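Local coordinates for nitrilotriacetate monooxygenase component B (Bacillus cereus ATCC 14579, PDB 3BPK), which probably binds FMN and works as a flavin-dependent oxidoreductase component of a monooxygenase system, at residues Gln65-Gly69 with Glu70-Thr74; Ile119-Glu122 with Val123-Val126. One frame throughout, in Å; residues are numbered along the deposited sequence. Where two conformers were deposited one is given.

Interaction 1: residues Gln65-Gly69 with Glu70-Thr74; sequences QRKAG and ERKDT
Lys67 and Glu70 face each other across a type I' turn, closed by a single antiparallel bridge, that has Ala68 and Gly69 at its corners and leads from strand 59-65 toward helix 73-81. The pair is an antiparallel hydrogen-bonded one, each residue both giving and accepting a backbone bond. Lys67 N donates to Glu70 O at 2.8 Å with a nearly straight N-H...O angle of 164°. In return Glu70 N donates to Lys67 O at 2.9 Å, reaching that oxygen from above its carbonyl plane. Ala68 and Gly69 both take positive phi, as the two corners of a type I' turn do.

The turn is also held from its side by Arg66. Its chain, extended from CG to NE, carries the guanidinium alongside the loop, and NH1 donates to Gly69 O at 2.9 Å. That oxygen lies almost in the guanidinium plane, whereas NH1 stands well above the carbonyl plane. Arg66 NE forms a salt bridge with Asp156 of strand 155-168, and the Arg66 backbone is hydrogen-bonded to Ala154. Arg71 runs beside Arg66 in the same direction and lays CG over one face of the guanidinium, toward its rim. Asp156 also makes a long, weak ion pair with Arg71, so one carboxylate probably offsets the proximity of two positive groups. On the strand side, Gln65 NE2 donates to Val53 O of the second subunit. The two guanidinium planes are inclined by 42°, and Arg66 NH2 lies 3.5 Å from Arg71 CZ.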
loop_
_atom_site.group_PDB
_atom_site.type_symbol
_atom_site.label_atom_id
_atom_site.label_comp_id
_atom_site.label_asym_id
_atom_site.label_seq_id
_atom_site.Cartn_x
_atom_site.Cartn_y
_atom_site.Cartn_z
ATOM N N GLN B 65 -3.101 -11.360 -6.484
ATOM C CA GLN B 65 -2.283 -12.077 -7.491
ATOM C C GLN B 65 -3.147 -13.078 -8.240
ATOM O O GLN B 65 -4.104 -13.629 -7.674
ATOM C CB GLN B 65 -1.098 -12.789 -6.820
ATOM C CG GLN B 65 -0.170 -11.823 -6.046
ATOM C CD GLN B 65 0.264 -10.592 -6.891
ATOM O OE1 GLN B 65 0.887 -10.733 -7.975
ATOM N NE2 GLN B 65 -0.052 -9.389 -6.396
ATOM N N ARG B 66 -2.781 -13.354 -9.496
ATOM C CA ARG B 66 -3.437 -14.402 -10.290
ATOM C C ARG B 66 -2.692 -15.709 -10.066
ATOM O O ARG B 66 -1.603 -15.714 -9.477
ATOM C CB ARG B 66 -3.450 -14.028 -11.767
ATOM C CG ARG B 66 -4.347 -12.842 -12.088
ATOM C CD ARG B 66 -4.826 -12.937 -13.489
ATOM N NE ARG B 66 -5.624 -11.796 -13.871
ATOM C CZ ARG B 66 -6.196 -11.623 -15.064
ATOM N NH1 ARG B 66 -6.073 -12.552 -16.027
ATOM N NH2 ARG B 66 -6.888 -10.521 -15.300
ATOM N N LYS B 67 -3.319 -16.809 -10.477
ATOM C CA LYS B 67 -2.640 -18.106 -10.482
ATOM C C LYS B 67 -2.528 -18.554 -11.928
ATOM O O LYS B 67 -3.521 -18.795 -12.611
ATOM C CB LYS B 67 -3.349 -19.138 -9.605
ATOM C CG LYS B 67 -3.178 -18.888 -8.102
ATOM C CD LYS B 67 -3.184 -20.189 -7.305
ATOM C CE LYS B 67 -3.253 -19.946 -5.800
ATOM N NZ LYS B 67 -1.950 -19.536 -5.176
ATOM N N ALA B 68 -1.281 -18.608 -12.401
ATOM C CA ALA B 68 -1.002 -18.940 -13.797
ATOM C C ALA B 68 -1.943 -18.184 -14.761
ATOM O O ALA B 68 -2.558 -18.766 -15.667
ATOM C CB ALA B 68 -1.069 -20.475 -14.009
ATOM N N GLY B 69 -2.079 -16.874 -14.545
ATOM C CA GLY B 69 -2.828 -16.043 -15.472
ATOM C C GLY B 69 -4.332 -16.008 -15.235
ATOM O O GLY B 69 -5.050 -15.307 -15.955
ATOM N N GLU B 70 -4.808 -16.788 -14.259
ATOM C CA GLU B 70 -6.239 -16.807 -13.931
ATOM C C GLU B 70 -6.549 -16.077 -12.621
ATOM O O GLU B 70 -5.842 -16.231 -11.628
ATOM C CB GLU B 70 -6.786 -18.228 -13.849
ATOM C CG GLU B 70 -6.578 -19.093 -15.122
ATOM C CD GLU B 70 -7.249 -18.543 -16.370
ATOM O OE1 GLU B 70 -8.336 -17.916 -16.278
ATOM O OE2 GLU B 70 -6.692 -18.746 -17.472
ATOM N N ARG B 71 -7.621 -15.298 -12.650
ATOM C CA ARG B 71 -8.066 -14.546 -11.450
ATOM C C ARG B 71 -8.357 -15.451 -10.263
ATOM O O ARG B 71 -8.970 -16.502 -10.438
ATOM C CB ARG B 71 -9.317 -13.738 -11.760
ATOM C CG ARG B 71 -9.118 -12.634 -12.777
ATOM C CD ARG B 71 -10.386 -11.851 -12.984
ATOM N NE ARG B 71 -10.237 -10.754 -13.939
ATOM C CZ ARG B 71 -10.389 -10.875 -15.263
ATOM N NH1 ARG B 71 -10.688 -12.050 -15.816
ATOM N NH2 ARG B 71 -10.223 -9.817 -16.049
ATOM N N LYS B 72 -7.923 -15.023 -9.070
ATOM C CA LYS B 72 -8.228 -15.673 -7.793
ATOM C C LYS B 72 -9.695 -15.406 -7.457
ATOM O O LYS B 72 -10.304 -14.488 -8.033
ATOM C CB LYS B 72 -7.309 -15.135 -6.685
ATOM C CG LYS B 72 -6.088 -16.029 -6.449
ATOM C CD LYS B 72 -4.996 -15.389 -5.604
ATOM C CE LYS B 72 -3.716 -16.241 -5.689
ATOM N NZ LYS B 72 -2.783 -16.060 -4.544
ATOM N N ASP B 73 -10.262 -16.193 -6.534
ATOM C CA ASP B 73 -11.652 -16.055 -6.121
ATOM C C ASP B 73 -12.003 -14.604 -5.763
ATOM O O ASP B 73 -13.037 -14.064 -6.179
ATOM C CB ASP B 73 -11.919 -16.941 -4.899
ATOM C CG ASP B 73 -12.068 -18.419 -5.254
ATOM O OD1 ASP B 73 -12.220 -18.748 -6.443
ATOM O OD2 ASP B 73 -12.042 -19.248 -4.327
ATOM N N THR B 74 -11.134 -13.976 -4.972
ATOM C CA THR B 74 -11.474 -12.621 -4.492
ATOM C C THR B 74 -11.705 -11.665 -5.669
ATOM O O THR B 74 -12.673 -10.890 -5.666
ATOM C CB THR B 74 -10.391 -12.069 -3.533
ATOM O OG1 THR B 74 -10.336 -12.898 -2.362
ATOM C CG2 THR B 74 -10.652 -10.598 -3.168
#

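Interaction 2: residues Ile119-Glu122 with Val123-Val126; sequences IESE and VISV
Ser121 OG donates a short hydrogen bond to Val126 O, 2.6 Å away, across the loop that joins strands 118-119 and 128-129 of a small two-stranded antiparallel hairpin. The donor is tilted 21° from the carbonyl plane. With CB directed toward the facing residues and OG set anti to the carbonyl carbon (chi1 -73°), the hydroxyl is carried beside the backbone N and over to the returning chain.

A second link between the two halves runs through a water molecule that donates to both sides. It reaches Ser121 O at 2.6 Å and Ile124 O at 2.8 Å, giving each carbonyl a donor and bridging the two halves. Ser121 CB packs against Ile124 CG1 at 3.6 Å. Ile124 itself is buried against Val85, Val139 and Val163 of the main sheet, while Val126 lies on Thr34 and Val36.

Three successive amides at the bend are taken up by a single carboxylate, Glu137 OE2 accepting from Glu122 N and OE1 from both Val123 N and Ile124 N, and these N-H groups probably stabilise the negative charge of Glu137 and hold the bend on strand 134-146. Glu122 OE1 in turn accepts from Ser6 OG of the second subunit and forms a salt bridge with Arg164. Ser121 CB also lies 3.3 Å from Ile124 O.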
loop_
_atom_site.group_PDB
_atom_site.type_symbol
_atom_site.label_atom_id
_atom_site.label_comp_id
_atom_site.label_asym_id
_atom_site.label_seq_id
_atom_site.Cartn_x
_atom_site.Cartn_y
_atom_site.Cartn_z
ATOM N N ILE B 119 -21.707 -10.538 8.970
ATOM C CA ILE B 119 -22.590 -9.437 9.326
ATOM C C ILE B 119 -23.009 -8.732 8.037
ATOM O O ILE B 119 -22.176 -8.342 7.213
ATOM C CB ILE B 119 -21.905 -8.485 10.346
ATOM C CG1 ILE B 119 -22.852 -7.399 10.833
ATOM C CG2 ILE B 119 -20.611 -7.842 9.777
ATOM C CD1 ILE B 119 -22.424 -6.782 12.166
ATOM N N GLU B 120 -24.311 -8.606 7.843
ATOM C CA GLU B 120 -24.823 -8.059 6.594
ATOM C C GLU B 120 -24.425 -6.592 6.427
ATOM O O GLU B 120 -24.336 -5.833 7.406
ATOM C CB GLU B 120 -26.345 -8.250 6.480
ATOM C CG GLU B 120 -26.735 -9.510 5.704
ATOM C CD GLU B 120 -28.230 -9.834 5.789
ATOM O OE1 GLU B 120 -29.006 -8.958 6.241
ATOM O OE2 GLU B 120 -28.617 -10.968 5.410
ATOM N N SER B 121 -24.145 -6.211 5.179
ATOM C CA SER B 121 -23.785 -4.838 4.826
ATOM C C SER B 121 -25.048 -4.004 4.572
ATOM O O SER B 121 -26.125 -4.571 4.269
ATOM C CB SER B 121 -22.918 -4.844 3.557
ATOM O OG SER B 121 -21.624 -5.328 3.883
ATOM N N GLU B 122 -24.911 -2.679 4.699
ATOM C CA GLU B 122 -26.038 -1.737 4.593
ATOM C C GLU B 122 -26.311 -1.304 3.145
ATOM O O GLU B 122 -27.492 -1.194 2.733
ATOM C CB GLU B 122 -25.740 -0.482 5.435
ATOM C CG GLU B 122 -25.700 -0.749 6.935
ATOM C CD GLU B 122 -25.255 0.469 7.755
ATOM O OE1 GLU B 122 -25.185 1.571 7.192
ATOM O OE2 GLU B 122 -25.014 0.323 8.950
ATOM N N VAL B 123 -25.239 -1.088 2.367
ATOM C CA VAL B 123 -25.349 -0.538 1.011
ATOM C C VAL B 123 -25.144 -1.647 -0.005
ATOM O O VAL B 123 -25.911 -1.789 -0.953
ATOM C CB VAL B 123 -24.310 0.620 0.756
ATOM C CG1 VAL B 123 -24.398 1.125 -0.665
ATOM C CG2 VAL B 123 -24.481 1.747 1.758
ATOM N N ILE B 124 -24.120 -2.463 0.208
ATOM C CA ILE B 124 -23.817 -3.543 -0.733
ATOM C C ILE B 124 -24.404 -4.847 -0.222
ATOM O O ILE B 124 -24.891 -4.900 0.916
ATOM C CB ILE B 124 -22.271 -3.674 -0.953
ATOM C CG1 ILE B 124 -21.532 -4.019 0.355
ATOM C CG2 ILE B 124 -21.710 -2.381 -1.562
ATOM C CD1 ILE B 124 -20.035 -4.292 0.117
ATOM N N SER B 125 -24.330 -5.872 -1.081
ATOM C CA SER B 125 -24.915 -7.211 -0.876
ATOM C C SER B 125 -23.890 -8.280 -0.460
ATOM O O SER B 125 -24.181 -9.491 -0.466
ATOM C CB SER B 125 -25.605 -7.683 -2.168
ATOM O OG SER B 125 -24.662 -8.252 -3.056
ATOM N N VAL B 126 -22.673 -7.848 -0.146
ATOM C CA VAL B 126 -21.640 -8.743 0.354
ATOM C C VAL B 126 -21.468 -8.511 1.859
ATOM O O VAL B 126 -21.203 -7.379 2.286
ATOM C CB VAL B 126 -20.300 -8.421 -0.335
ATOM C CG1 VAL B 126 -19.159 -9.180 0.332
ATOM C CG2 VAL B 126 -20.381 -8.712 -1.826
HETATM O O HOH W 1 -27.292 -5.656 2.211
#

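Interaction 1 comes first along the chain, in the turn between strand 59-65 and helix 73-81; interaction 2 follows in the loop between strands 118-119 and 128-129. Their centres are 25 Å apart and their nearest atoms about 9 Å, without touching. Strand 155-168 serves both, contributing Asp156 to residues 65-74 and Arg164 to residues 119-126. Both therefore tie connecting loops to the main antiparallel sheet of the flavin reductase-like domain, a family whose members have a split-barrel FMN-binding fold. Each also extends one bond to the second subunit, through Gln65 and Glu122 respectively, so the end of strand 59-65 and the loop at Glu122 both reach the second subunit.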